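Local coordinates for VgrG protein (PDB 4DTH), which binds ATP and magnesium ions through its actin cross-linking domain and, as a toxin, probably uses the nucleotide to join G-actin molecules covalently, at residues 79-84 with 148-153; 34-39 with 87-92; 70-75 with 125-130; 44-49 with 58-63. One frame throughout, in Å; residues are numbered along the deposited sequence.

Interaction 1. Residues 79-84 with 148-153; sequences KNYQNW and KHVIAA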
loop_
_atom_site.group_PDB
_atom_site.type_symbol
_atom_site.label_atom_id
_atom_site.label_comp_id
_atom_site.label_asym_id
_atom_site.label_seq_id
_atom_site.Cartn_x
_atom_site.Cartn_y
_atom_site.Cartn_z
ATOM N N LYS A 79 -25.818 25.615 4.864
ATOM C CA LYS A 79 -25.461 24.230 5.149
ATOM C C LYS A 79 -24.495 24.135 6.304
ATOM O O LYS A 79 -23.729 25.063 6.583
ATOM C CB LYS A 79 -24.933 23.495 3.902
ATOM C CG LYS A 79 -26.047 23.140 2.928
ATOM C CD LYS A 79 -25.591 23.109 1.481
ATOM C CE LYS A 79 -26.513 23.987 0.667
ATOM N NZ LYS A 79 -26.281 23.899 -0.792
ATOM N N ASN A 80 -24.557 22.987 6.978
ATOM C CA ASN A 80 -23.744 22.663 8.127
ATOM C C ASN A 80 -22.425 22.019 7.673
ATOM O O ASN A 80 -22.423 20.939 7.065
ATOM C CB ASN A 80 -24.528 21.726 9.060
ATOM C CG ASN A 80 -23.651 20.828 9.896
ATOM O OD1 ASN A 80 -23.414 19.660 9.560
ATOM N ND2 ASN A 80 -23.070 21.387 10.939
ATOM N N TYR A 81 -21.310 22.682 8.003
ATOM C CA TYR A 81 -19.975 22.152 7.729
ATOM C C TYR A 81 -19.227 22.015 9.051
ATOM O O TYR A 81 -18.001 22.012 9.054
ATOM C CB TYR A 81 -19.202 23.046 6.739
ATOM C CG TYR A 81 -19.875 23.136 5.391
ATOM C CD1 TYR A 81 -19.735 22.117 4.453
ATOM C CD2 TYR A 81 -20.686 24.219 5.066
ATOM C CE1 TYR A 81 -20.379 22.177 3.219
ATOM C CE2 TYR A 81 -21.340 24.286 3.838
ATOM C CZ TYR A 81 -21.178 23.266 2.917
ATOM O OH TYR A 81 -21.811 23.333 1.702
ATOM N N GLN A 82 -19.970 21.890 10.173
ATOM C CA GLN A 82 -19.364 21.790 11.499
ATOM C C GLN A 82 -18.498 20.572 11.685
ATOM O O GLN A 82 -18.908 19.455 11.361
ATOM C CB GLN A 82 -20.392 21.962 12.631
ATOM C CG GLN A 82 -20.123 23.179 13.527
ATOM C CD GLN A 82 -20.073 24.492 12.771
ATOM O OE1 GLN A 82 -19.014 24.936 12.306
ATOM N NE2 GLN A 82 -21.214 25.147 12.638
ATOM N N ASN A 83 -17.271 20.814 12.170
ATOM C CA ASN A 83 -16.233 19.815 12.439
ATOM C C ASN A 83 -15.630 19.159 11.195
ATOM O O ASN A 83 -14.808 18.256 11.329
ATOM C CB ASN A 83 -16.671 18.791 13.506
ATOM C CG ASN A 83 -17.173 19.431 14.787
ATOM O OD1 ASN A 83 -16.643 20.441 15.266
ATOM N ND2 ASN A 83 -18.227 18.870 15.346
ATOM N N TRP A 84 -15.988 19.642 9.989
ATOM C CA TRP A 84 -15.443 19.113 8.737
ATOM C C TRP A 84 -13.941 19.318 8.659
ATOM O O TRP A 84 -13.422 20.333 9.139
ATOM C CB TRP A 84 -16.125 19.757 7.519
ATOM C CG TRP A 84 -17.470 19.188 7.174
ATOM C CD1 TRP A 84 -18.480 18.866 8.038
ATOM C CD2 TRP A 84 -17.994 18.991 5.853
ATOM N NE1 TRP A 84 -19.584 18.436 7.336
ATOM C CE2 TRP A 84 -19.317 18.512 5.992
ATOM C CE3 TRP A 84 -17.471 19.177 4.560
ATOM C CZ2 TRP A 84 -20.120 18.200 4.889
ATOM C CZ3 TRP A 84 -18.264 18.857 3.466
ATOM C CH2 TRP A 84 -19.568 18.366 3.633
ATOM N N LYS A 148 -21.592 13.778 1.016
ATOM C CA LYS A 148 -21.235 14.716 2.076
ATOM C C LYS A 148 -19.749 15.081 1.970
ATOM O O LYS A 148 -18.928 14.682 2.796
ATOM C CB LYS A 148 -21.600 14.153 3.465
ATOM C CG LYS A 148 -22.488 15.088 4.273
ATOM C CD LYS A 148 -23.003 14.430 5.551
ATOM C CE LYS A 148 -23.657 15.434 6.467
ATOM N NZ LYS A 148 -22.650 16.136 7.290
ATOM N N HIS A 149 -19.411 15.811 0.902
ATOM C CA HIS A 149 -18.059 16.293 0.623
ATOM C C HIS A 149 -18.122 17.540 -0.239
ATOM O O HIS A 149 -19.157 17.824 -0.847
ATOM C CB HIS A 149 -17.197 15.206 -0.086
ATOM C CG HIS A 149 -17.455 15.083 -1.563
ATOM N ND1 HIS A 149 -18.428 14.232 -2.058
ATOM C CD2 HIS A 149 -16.875 15.733 -2.604
ATOM C CE1 HIS A 149 -18.408 14.384 -3.373
ATOM N NE2 HIS A 149 -17.488 15.277 -3.748
ATOM N N VAL A 150 -17.008 18.274 -0.305
ATOM C CA VAL A 150 -16.827 19.400 -1.222
ATOM C C VAL A 150 -15.414 19.317 -1.784
ATOM O O VAL A 150 -14.505 18.819 -1.110
ATOM C CB VAL A 150 -17.141 20.820 -0.651
ATOM C CG1 VAL A 150 -18.612 20.974 -0.289
ATOM C CG2 VAL A 150 -16.239 21.192 0.528
ATOM N N ILE A 151 -15.234 19.809 -3.008
ATOM C CA ILE A 151 -13.920 19.880 -3.652
ATOM C C ILE A 151 -13.581 21.362 -3.730
ATOM O O ILE A 151 -14.402 22.151 -4.213
ATOM C CB ILE A 151 -13.934 19.217 -5.067
ATOM C CG1 ILE A 151 -14.304 17.712 -5.003
ATOM C CG2 ILE A 151 -12.593 19.462 -5.816
ATOM C CD1 ILE A 151 -13.277 16.787 -4.239
ATOM N N ALA A 152 -12.373 21.736 -3.295
ATOM C CA ALA A 152 -11.941 23.130 -3.323
ATOM C C ALA A 152 -10.510 23.275 -3.801
ATOM O O ALA A 152 -9.658 22.452 -3.472
ATOM C CB ALA A 152 -12.108 23.772 -1.959
ATOM N N ALA A 153 -10.248 24.337 -4.568
ATOM C CA ALA A 153 -8.930 24.649 -5.120
ATOM C C ALA A 153 -7.908 24.938 -4.040
ATOM O O ALA A 153 -8.258 25.448 -2.970
ATOM C CB ALA A 153 -9.040 25.856 -6.024
#
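Packing of aromatic rings against backbone and aliphatic groups, with no hydrogen bond across it, joins the loop between strands 56-68 and 85-97 to the start of strand 150-153. Trp84 carries most of the contact. The benzo end of its indole reaches the chain at Lys148 and His149: CH2 of Trp84 lies 3.7 Å from the carbonyl carbon of Lys148, and CZ3 is 3.8 Å from CA of His149. Val150 presents its backbone N at the indole edge. Its CG2 rests 4.3 Å from CZ3 of Trp84, while CG1 meets CE1 of Tyr81 at 4.1 Å. The side chain of Lys148 crosses the indole at about a right angle and bends at its last torsion (chi4 -83°), which brings NZ to 3.8 Å from NE1 of Trp84 without a hydrogen bond; this buried NE1 has no partner in the model. Tyr81 sets its CD1 over one face of the indole, and its OH is held by Asp77. His149 points its CB away from the loop and meets the Phe46 ring. The loop leads into strand 85-97 through a type II beta turn from Tyr81 to Trp84, closed by a bond from Trp84 N to Tyr81 O.

Interaction 2. Residues 34-39 with 87-92; sequences LVVAMP and HTVELV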
loop_
_atom_site.group_PDB
_atom_site.type_symbol
_atom_site.label_atom_id
_atom_site.label_comp_id
_atom_site.label_asym_id
_atom_site.label_seq_id
_atom_site.Cartn_x
_atom_site.Cartn_y
_atom_site.Cartn_z
ATOM N N LEU A 34 -5.719 20.854 -5.291
ATOM C CA LEU A 34 -7.033 20.874 -4.650
ATOM C C LEU A 34 -7.039 20.084 -3.358
ATOM O O LEU A 34 -6.080 19.364 -3.040
ATOM C CB LEU A 34 -8.148 20.350 -5.609
ATOM C CG LEU A 34 -8.049 18.901 -6.141
ATOM C CD1 LEU A 34 -8.423 17.875 -5.090
ATOM C CD2 LEU A 34 -9.025 18.680 -7.258
ATOM N N VAL A 35 -8.162 20.185 -2.643
ATOM C CA VAL A 35 -8.446 19.407 -1.447
ATOM C C VAL A 35 -9.899 18.920 -1.494
ATOM O O VAL A 35 -10.716 19.459 -2.240
ATOM C CB VAL A 35 -8.193 20.229 -0.154
ATOM C CG1 VAL A 35 -6.692 20.481 0.078
ATOM C CG2 VAL A 35 -9.005 21.535 -0.144
ATOM N N VAL A 36 -10.211 17.919 -0.668
ATOM C CA VAL A 36 -11.567 17.450 -0.414
ATOM C C VAL A 36 -11.845 17.798 1.053
ATOM O O VAL A 36 -10.963 17.638 1.904
ATOM C CB VAL A 36 -11.822 15.942 -0.720
ATOM C CG1 VAL A 36 -10.948 15.017 0.136
ATOM C CG2 VAL A 36 -13.308 15.584 -0.556
ATOM N N ALA A 37 -13.038 18.301 1.343
ATOM C CA ALA A 37 -13.428 18.552 2.728
ATOM C C ALA A 37 -14.618 17.654 3.005
ATOM O O ALA A 37 -15.480 17.466 2.137
ATOM C CB ALA A 37 -13.767 20.003 2.950
ATOM N N MET A 38 -14.605 17.000 4.166
ATOM C CA MET A 38 -15.637 16.042 4.550
ATOM C C MET A 38 -15.895 16.116 6.054
ATOM O O MET A 38 -15.003 16.585 6.770
ATOM C CB MET A 38 -15.161 14.622 4.208
ATOM C CG MET A 38 -15.526 14.192 2.824
ATOM S SD MET A 38 -15.248 12.429 2.565
ATOM C CE MET A 38 -13.598 12.442 2.214
ATOM N N PRO A 39 -17.043 15.596 6.576
ATOM C CA PRO A 39 -17.228 15.560 8.041
ATOM C C PRO A 39 -16.091 14.803 8.728
ATOM O O PRO A 39 -15.480 13.926 8.121
ATOM C CB PRO A 39 -18.538 14.781 8.217
ATOM C CG PRO A 39 -19.273 14.962 6.936
ATOM C CD PRO A 39 -18.203 14.994 5.878
ATOM N N HIS A 87 -8.619 17.379 3.412
ATOM C CA HIS A 87 -7.616 16.367 3.097
ATOM C C HIS A 87 -7.165 16.522 1.673
ATOM O O HIS A 87 -7.931 17.002 0.837
ATOM C CB HIS A 87 -8.185 14.946 3.282
ATOM C CG HIS A 87 -8.686 14.631 4.663
ATOM N ND1 HIS A 87 -7.932 13.889 5.548
ATOM C CD2 HIS A 87 -9.877 14.914 5.239
ATOM C CE1 HIS A 87 -8.667 13.777 6.643
ATOM N NE2 HIS A 87 -9.839 14.381 6.505
ATOM N N THR A 88 -5.972 16.024 1.363
ATOM C CA THR A 88 -5.541 15.935 -0.028
ATOM C C THR A 88 -6.371 14.774 -0.635
ATOM O O THR A 88 -6.941 13.961 0.105
ATOM C CB THR A 88 -4.033 15.667 -0.138
ATOM O OG1 THR A 88 -3.719 14.446 0.537
ATOM C CG2 THR A 88 -3.192 16.815 0.418
ATOM N N VAL A 89 -6.458 14.726 -1.957
ATOM C CA VAL A 89 -7.185 13.685 -2.672
ATOM C C VAL A 89 -6.177 12.707 -3.248
ATOM O O VAL A 89 -5.211 13.107 -3.905
ATOM C CB VAL A 89 -8.120 14.252 -3.770
ATOM C CG1 VAL A 89 -8.649 13.145 -4.682
ATOM C CG2 VAL A 89 -9.275 15.039 -3.161
ATOM N N GLU A 90 -6.414 11.415 -3.017
ATOM C CA GLU A 90 -5.567 10.377 -3.568
ATOM C C GLU A 90 -6.406 9.433 -4.421
ATOM O O GLU A 90 -7.443 8.940 -3.964
ATOM C CB GLU A 90 -4.846 9.620 -2.453
ATOM C CG GLU A 90 -3.884 8.563 -2.975
ATOM C CD GLU A 90 -3.228 7.762 -1.874
ATOM O OE1 GLU A 90 -3.954 7.298 -0.965
ATOM O OE2 GLU A 90 -1.993 7.576 -1.932
ATOM N N LEU A 91 -5.959 9.195 -5.654
ATOM C CA LEU A 91 -6.627 8.278 -6.583
ATOM C C LEU A 91 -5.946 6.926 -6.417
ATOM O O LEU A 91 -4.720 6.831 -6.523
ATOM C CB LEU A 91 -6.570 8.777 -8.040
ATOM C CG LEU A 91 -7.039 10.227 -8.305
ATOM C CD1 LEU A 91 -7.081 10.512 -9.792
ATOM C CD2 LEU A 91 -8.402 10.510 -7.661
ATOM N N VAL A 92 -6.739 5.909 -6.044
ATOM C CA VAL A 92 -6.229 4.566 -5.714
ATOM C C VAL A 92 -6.822 3.565 -6.697
ATOM O O VAL A 92 -8.032 3.331 -6.681
ATOM C CB VAL A 92 -6.550 4.201 -4.230
ATOM C CG1 VAL A 92 -6.033 2.807 -3.883
ATOM C CG2 VAL A 92 -5.973 5.236 -3.264
HETATM O O HOH W 1 -5.316 16.773 -3.361
HETATM O O HOH W 2 -12.864 13.771 7.187
#
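Val36 and His87 form an antiparallel hydrogen-bonded pair where strands 34-38 and 85-97 meet in a short beta bridge. The strand axes stand 108° apart, so the two chains diverge quickly from this one pair. Val36 N gives its hydrogen to His87 O at 2.9 Å, and His87 N returns one to Val36 O at 2.8 Å; the first bond is nearly straight (166°), the second somewhat bent. From the bridge the side chain of Val89 can be followed into the core. Its CB lies 3.9 Å from CD1 of Leu34. CG1 stands anti to the backbone N (chi1 169°), which leaves CG2 beside that N and turned to strand 34-38. There CG2 does the touching: it meets CD1 of Leu34 at 3.5 Å and CB of Val36 at 3.6 Å, crossing the Val36 side chain at about a right angle. Leu34 also packs on Phe118 of helix 101-124 and on Ile151 of strand 150-153. Further along strand 85-97, Glu90 is a magnesium ligand and Val92 touches ATP. Where direct pairing lapses, water takes over. One water joins Pro39 O to His87 NE2, and another, beyond the bridge, gives a hydrogen to Leu34 O and accepts one from Val89 N, each at 2.7 Å.

Interaction 3. Residues 70-75 with 125-130; sequences QRPPSL and SNHQPL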
loop_
_atom_site.group_PDB
_atom_site.type_symbol
_atom_site.label_atom_id
_atom_site.label_comp_id
_atom_site.label_asym_id
_atom_site.label_seq_id
_atom_site.Cartn_x
_atom_site.Cartn_y
_atom_site.Cartn_z
ATOM N N GLN A 70 -13.072 25.423 6.830
ATOM C CA GLN A 70 -13.857 26.616 7.126
ATOM C C GLN A 70 -14.476 27.060 5.813
ATOM O O GLN A 70 -13.752 27.415 4.875
ATOM C CB GLN A 70 -13.007 27.746 7.753
ATOM C CG GLN A 70 -12.390 27.387 9.119
ATOM C CD GLN A 70 -13.413 26.952 10.158
ATOM O OE1 GLN A 70 -14.489 27.554 10.324
ATOM N NE2 GLN A 70 -13.098 25.881 10.873
ATOM N N ARG A 71 -15.819 26.987 5.744
ATOM C CA ARG A 71 -16.579 27.408 4.573
ATOM C C ARG A 71 -16.292 28.895 4.349
ATOM O O ARG A 71 -16.537 29.685 5.267
ATOM C CB ARG A 71 -18.092 27.202 4.816
ATOM C CG ARG A 71 -18.998 27.596 3.640
ATOM C CD ARG A 71 -18.910 26.547 2.576
ATOM N NE ARG A 71 -19.705 26.791 1.372
ATOM C CZ ARG A 71 -19.686 25.951 0.343
ATOM N NH1 ARG A 71 -18.947 24.850 0.394
ATOM N NH2 ARG A 71 -20.404 26.202 -0.742
ATOM N N PRO A 72 -15.755 29.303 3.173
ATOM C CA PRO A 72 -15.519 30.736 2.943
ATOM C C PRO A 72 -16.811 31.540 3.153
ATOM O O PRO A 72 -17.880 31.095 2.712
ATOM C CB PRO A 72 -15.044 30.791 1.488
ATOM C CG PRO A 72 -14.475 29.442 1.235
ATOM C CD PRO A 72 -15.382 28.511 1.984
ATOM N N PRO A 73 -16.756 32.670 3.900
ATOM C CA PRO A 73 -17.983 33.445 4.162
ATOM C C PRO A 73 -18.771 33.855 2.921
ATOM O O PRO A 73 -19.993 33.851 2.964
ATOM C CB PRO A 73 -17.477 34.656 4.956
ATOM C CG PRO A 73 -16.212 34.198 5.567
ATOM C CD PRO A 73 -15.586 33.299 4.546
ATOM N N SER A 74 -18.079 34.136 1.801
ATOM C CA SER A 74 -18.715 34.515 0.539
ATOM C C SER A 74 -19.466 33.357 -0.143
ATOM O O SER A 74 -20.177 33.581 -1.124
ATOM C CB SER A 74 -17.699 35.144 -0.410
ATOM O OG SER A 74 -16.806 34.173 -0.931
ATOM N N LEU A 75 -19.314 32.132 0.385
ATOM C CA LEU A 75 -19.957 30.929 -0.121
ATOM C C LEU A 75 -20.914 30.293 0.892
ATOM O O LEU A 75 -21.330 29.146 0.710
ATOM C CB LEU A 75 -18.896 29.921 -0.625
ATOM C CG LEU A 75 -18.065 30.363 -1.842
ATOM C CD1 LEU A 75 -17.085 29.275 -2.243
ATOM C CD2 LEU A 75 -18.953 30.708 -3.059
ATOM N N SER A 125 -17.241 25.377 -10.076
ATOM C CA SER A 125 -18.012 24.791 -8.998
ATOM C C SER A 125 -17.151 24.674 -7.747
ATOM O O SER A 125 -17.245 23.687 -7.033
ATOM C CB SER A 125 -18.565 23.434 -9.427
ATOM O OG SER A 125 -19.479 23.610 -10.497
ATOM N N ASN A 126 -16.293 25.681 -7.489
ATOM C CA ASN A 126 -15.412 25.637 -6.319
ATOM C C ASN A 126 -16.215 25.514 -5.021
ATOM O O ASN A 126 -17.262 26.156 -4.886
ATOM C CB ASN A 126 -14.471 26.842 -6.285
ATOM C CG ASN A 126 -13.165 26.529 -5.584
ATOM O OD1 ASN A 126 -12.648 25.408 -5.648
ATOM N ND2 ASN A 126 -12.591 27.526 -4.931
ATOM N N HIS A 127 -15.749 24.643 -4.100
ATOM C CA HIS A 127 -16.405 24.367 -2.804
ATOM C C HIS A 127 -17.749 23.644 -2.940
ATOM O O HIS A 127 -18.628 23.799 -2.095
ATOM C CB HIS A 127 -16.496 25.620 -1.917
ATOM C CG HIS A 127 -15.167 26.116 -1.439
ATOM N ND1 HIS A 127 -14.628 25.682 -0.242
ATOM C CD2 HIS A 127 -14.337 27.033 -1.986
ATOM C CE1 HIS A 127 -13.481 26.327 -0.108
ATOM N NE2 HIS A 127 -13.266 27.159 -1.126
ATOM N N GLN A 128 -17.878 22.832 -3.998
ATOM C CA GLN A 128 -19.076 22.029 -4.225
ATOM C C GLN A 128 -18.687 20.564 -4.369
ATOM O O GLN A 128 -17.561 20.265 -4.808
ATOM C CB GLN A 128 -19.797 22.465 -5.503
ATOM C CG GLN A 128 -20.521 23.778 -5.373
ATOM C CD GLN A 128 -20.892 24.219 -6.745
ATOM O OE1 GLN A 128 -21.524 23.530 -7.522
ATOM N NE2 GLN A 128 -20.392 25.326 -7.126
ATOM N N PRO A 129 -19.622 19.621 -4.064
ATOM C CA PRO A 129 -19.266 18.212 -4.258
ATOM C C PRO A 129 -19.137 17.899 -5.739
ATOM O O PRO A 129 -19.742 18.576 -6.586
ATOM C CB PRO A 129 -20.460 17.441 -3.681
ATOM C CG PRO A 129 -21.578 18.392 -3.640
ATOM C CD PRO A 129 -21.017 19.773 -3.571
ATOM N N LEU A 130 -18.362 16.860 -6.044
ATOM C CA LEU A 130 -18.222 16.313 -7.385
ATOM C C LEU A 130 -19.562 15.652 -7.697
ATOM O O LEU A 130 -20.174 15.065 -6.794
ATOM C CB LEU A 130 -17.163 15.194 -7.357
ATOM C CG LEU A 130 -15.851 15.349 -8.103
ATOM C CD1 LEU A 130 -15.297 13.976 -8.447
ATOM C CD2 LEU A 130 -15.995 16.136 -9.399
#
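The carbonyl oxygen of His127 is gripped by the guanidinium of Arg71: NH1 donates to it at 2.7 Å, in the carbonyl plane and on a lone pair, while NH2 adds a weak bond at 3.3 Å. The same guanidinium turns another side to its own loop, NE giving a straight bond (165°) to Leu75 O at 2.9 Å from well above that carbonyl's plane. A bend at chi2 (75°) in the arginine chain lets it reach both carbonyls, and together they fix the group's rotation. CB of His127 lies over one guanidinium face. Pro72 comes to the imidazole from the opposite direction and lays CG over one ring face, 3.7 Å from the centroid, a CH-pi contact. Leu75 crosses the histidine at about a right angle, and CD1 of Leu75 lies 3.6 Å from CD2 of His127. Both ring nitrogens are satisfied, ND1 by the hydroxyl of Tyr69, which also bonds Arg71 NH1, and NE2 by Ser158 O. His127 lies in the type II beta turn from Ser125 to Gln128, just after helix 101-124; with Gln128 it faces Ile151 of strand 150-153, the arrangement of a G1 beta bulge.

Interaction 4. Residues 44-49 with 58-63; sequences QKFGYV and FMLTKD. With GOL (glycerol), chain C.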
loop_
_atom_site.group_PDB
_atom_site.type_symbol
_atom_site.label_atom_id
_atom_site.label_comp_id
_atom_site.label_asym_id
_atom_site.label_seq_id
_atom_site.Cartn_x
_atom_site.Cartn_y
_atom_site.Cartn_z
ATOM N N GLN A 44 -12.745 6.839 4.259
ATOM C CA GLN A 44 -11.707 7.311 3.348
ATOM C C GLN A 44 -12.231 7.459 1.907
ATOM O O GLN A 44 -11.895 8.430 1.241
ATOM C CB GLN A 44 -10.457 6.411 3.406
ATOM C CG GLN A 44 -9.951 6.059 4.827
ATOM C CD GLN A 44 -9.562 7.241 5.692
ATOM O OE1 GLN A 44 -10.026 7.387 6.831
ATOM N NE2 GLN A 44 -8.684 8.095 5.185
ATOM N N LYS A 45 -13.070 6.520 1.442
ATOM C CA LYS A 45 -13.615 6.530 0.084
ATOM C C LYS A 45 -14.843 7.410 -0.059
ATOM O O LYS A 45 -15.761 7.289 0.746
ATOM C CB LYS A 45 -13.941 5.094 -0.374
ATOM C CG LYS A 45 -12.708 4.246 -0.671
ATOM C CD LYS A 45 -12.261 3.371 0.490
ATOM C CE LYS A 45 -12.750 1.954 0.343
ATOM N NZ LYS A 45 -11.744 0.977 0.826
ATOM N N PHE A 46 -14.861 8.300 -1.079
ATOM C CA PHE A 46 -16.031 9.149 -1.345
ATOM C C PHE A 46 -16.598 8.954 -2.745
ATOM O O PHE A 46 -17.658 9.493 -3.080
ATOM C CB PHE A 46 -15.791 10.629 -0.993
ATOM C CG PHE A 46 -14.767 11.363 -1.825
ATOM C CD1 PHE A 46 -13.420 11.344 -1.475
ATOM C CD2 PHE A 46 -15.154 12.124 -2.921
ATOM C CE1 PHE A 46 -12.474 12.052 -2.227
ATOM C CE2 PHE A 46 -14.209 12.840 -3.667
ATOM C CZ PHE A 46 -12.876 12.791 -3.318
ATOM N N GLY A 47 -15.919 8.135 -3.540
ATOM C CA GLY A 47 -16.369 7.829 -4.886
ATOM C C GLY A 47 -15.430 6.921 -5.641
ATOM O O GLY A 47 -14.419 6.459 -5.104
ATOM N N TYR A 48 -15.766 6.674 -6.899
ATOM C CA TYR A 48 -14.943 5.871 -7.788
ATOM C C TYR A 48 -15.222 6.193 -9.238
ATOM O O TYR A 48 -16.258 6.793 -9.575
ATOM C CB TYR A 48 -15.052 4.350 -7.494
ATOM C CG TYR A 48 -16.414 3.742 -7.748
ATOM C CD1 TYR A 48 -17.414 3.796 -6.781
ATOM C CD2 TYR A 48 -16.681 3.048 -8.924
ATOM C CE1 TYR A 48 -18.657 3.202 -6.990
ATOM C CE2 TYR A 48 -17.923 2.452 -9.147
ATOM C CZ TYR A 48 -18.904 2.523 -8.171
ATOM O OH TYR A 48 -20.130 1.942 -8.376
ATOM N N VAL A 49 -14.265 5.837 -10.092
ATOM C CA VAL A 49 -14.381 6.018 -11.530
ATOM C C VAL A 49 -14.365 4.644 -12.152
ATOM O O VAL A 49 -13.522 3.810 -11.797
ATOM C CB VAL A 49 -13.295 6.965 -12.110
ATOM C CG1 VAL A 49 -13.212 6.883 -13.637
ATOM C CG2 VAL A 49 -13.553 8.401 -11.670
ATOM N N PHE A 58 -10.590 3.123 -10.481
ATOM C CA PHE A 58 -9.937 3.681 -9.298
ATOM C C PHE A 58 -10.906 4.311 -8.325
ATOM O O PHE A 58 -12.012 4.711 -8.703
ATOM C CB PHE A 58 -8.797 4.654 -9.662
ATOM C CG PHE A 58 -9.232 5.917 -10.365
ATOM C CD1 PHE A 58 -9.615 7.038 -9.638
ATOM C CD2 PHE A 58 -9.202 6.002 -11.752
ATOM C CE1 PHE A 58 -10.017 8.209 -10.288
ATOM C CE2 PHE A 58 -9.586 7.176 -12.402
ATOM C CZ PHE A 58 -9.974 8.281 -11.666
ATOM N N MET A 59 -10.473 4.433 -7.077
ATOM C CA MET A 59 -11.273 5.048 -6.029
ATOM C C MET A 59 -10.837 6.488 -5.810
ATOM O O MET A 59 -9.663 6.819 -5.964
ATOM C CB MET A 59 -11.083 4.282 -4.703
ATOM C CG MET A 59 -11.589 2.861 -4.725
ATOM S SD MET A 59 -11.129 2.090 -3.169
ATOM C CE MET A 59 -11.788 0.480 -3.374
ATOM N N LEU A 60 -11.777 7.327 -5.382
ATOM C CA LEU A 60 -11.497 8.706 -4.984
ATOM C C LEU A 60 -11.452 8.674 -3.468
ATOM O O LEU A 60 -12.434 8.276 -2.826
ATOM C CB LEU A 60 -12.605 9.654 -5.472
ATOM C CG LEU A 60 -12.447 10.171 -6.904
ATOM C CD1 LEU A 60 -12.901 9.150 -7.917
ATOM C CD2 LEU A 60 -13.235 11.431 -7.086
ATOM N N THR A 61 -10.298 9.019 -2.890
ATOM C CA THR A 61 -10.136 8.954 -1.442
ATOM C C THR A 61 -9.563 10.232 -0.854
ATOM O O THR A 61 -8.856 10.980 -1.541
ATOM C CB THR A 61 -9.212 7.759 -1.024
ATOM O OG1 THR A 61 -7.850 8.050 -1.358
ATOM C CG2 THR A 61 -9.619 6.412 -1.641
ATOM N N LYS A 62 -9.803 10.436 0.449
ATOM C CA LYS A 62 -9.137 11.486 1.205
ATOM C C LYS A 62 -7.804 10.862 1.646
ATOM O O LYS A 62 -7.720 9.642 1.837
ATOM C CB LYS A 62 -9.970 11.976 2.409
ATOM C CG LYS A 62 -10.404 10.908 3.416
ATOM C CD LYS A 62 -10.933 11.553 4.698
ATOM C CE LYS A 62 -11.572 10.531 5.600
ATOM N NZ LYS A 62 -11.908 11.090 6.939
ATOM N N ASP A 63 -6.767 11.677 1.775
ATOM C CA ASP A 63 -5.457 11.145 2.125
ATOM C C ASP A 63 -4.847 11.877 3.323
ATOM O O ASP A 63 -5.110 11.484 4.460
ATOM C CB ASP A 63 -4.553 11.162 0.869
ATOM C CG ASP A 63 -3.157 10.564 0.977
ATOM O OD1 ASP A 63 -2.894 9.819 1.950
ATOM O OD2 ASP A 63 -2.339 10.821 0.072
HETATM C C1 GOL C . -7.868 11.537 9.502
HETATM O O1 GOL C . -6.748 11.565 8.632
HETATM C C2 GOL C . -8.725 10.312 9.285
HETATM O O2 GOL C . -9.224 10.317 7.947
HETATM C C3 GOL C . -9.888 10.354 10.246
HETATM O O3 GOL C . -10.747 9.238 10.057
#
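Phe46 and Leu60 pack on one side of the hairpin formed by strands 45-51 and 56-68, and Val49 and Phe58 lie farther along that same side. The Phe46 ring turns one face to Leu60, whose CB stands 4.0 Å from the centroid, while the backbone of Thr61 and Lys62 runs past its edge. Val49 and Phe58 lie side by side and point the same way. With CG of Phe58 set between its backbone N and carbonyl carbon (chi1 66°), the ring folds over the partner strand and takes CB of Val49 on one face, 3.9 Å from its centroid. Leu60 fills in between, CD1 against CG2 of Val49 and CD2 against CE2 of Phe46. On the side of Lys45, Tyr48, Met59 and Thr61, CG of Lys45 lies 3.7 Å from SD of Met59, and the lysine runs beside Thr61, whose hydroxyl bonds Glu90 O. Phe46 and Gly47 both face Leu60, a classic beta bulge. Phe46 N donates to Leu60 O at 3.0 Å, and Leu60 N to Gly47 O at 2.8 Å from well above the carbonyl plane. At the open end Lys62 NZ, also held by Ser42 O, donates at 3.0 Å to O2 of a glycerol probably from the crystallisation liquor; in one of two conformers Gln44 crosses Lys62, and its OE1 bonds that O2 at 3.2 Å. The chemistry divides by side: Phe58 and Leu60 pack on helix 101-124 and Phe46 on Val36 and Met38 of strand 34-38, while the Lys45 side lies near the ATP and magnesium sites.

In the fold
Interactions 1, 2 and 4 meet through neighbouring strands. Val35 N and Ala37 N of interaction 2 lie 2.8 and 2.9 Å from Ala152 O and Val150 O of interaction 1, and Met59 N of interaction 4 lies 2.7 Å from Val92 O of interaction 2. Interaction 3 sits at the outer end, its centre about 7 Å from that of interaction 1, which it meets where His127 N approaches Ile151 O. Phe46 touches both His149 and Ile151, tying interaction 4 to interaction 1. The ligand site lies at the other end: the side chain of Thr61 is about 5 Å from a magnesium ion, and that of Lys45 about 6 Å from ATP.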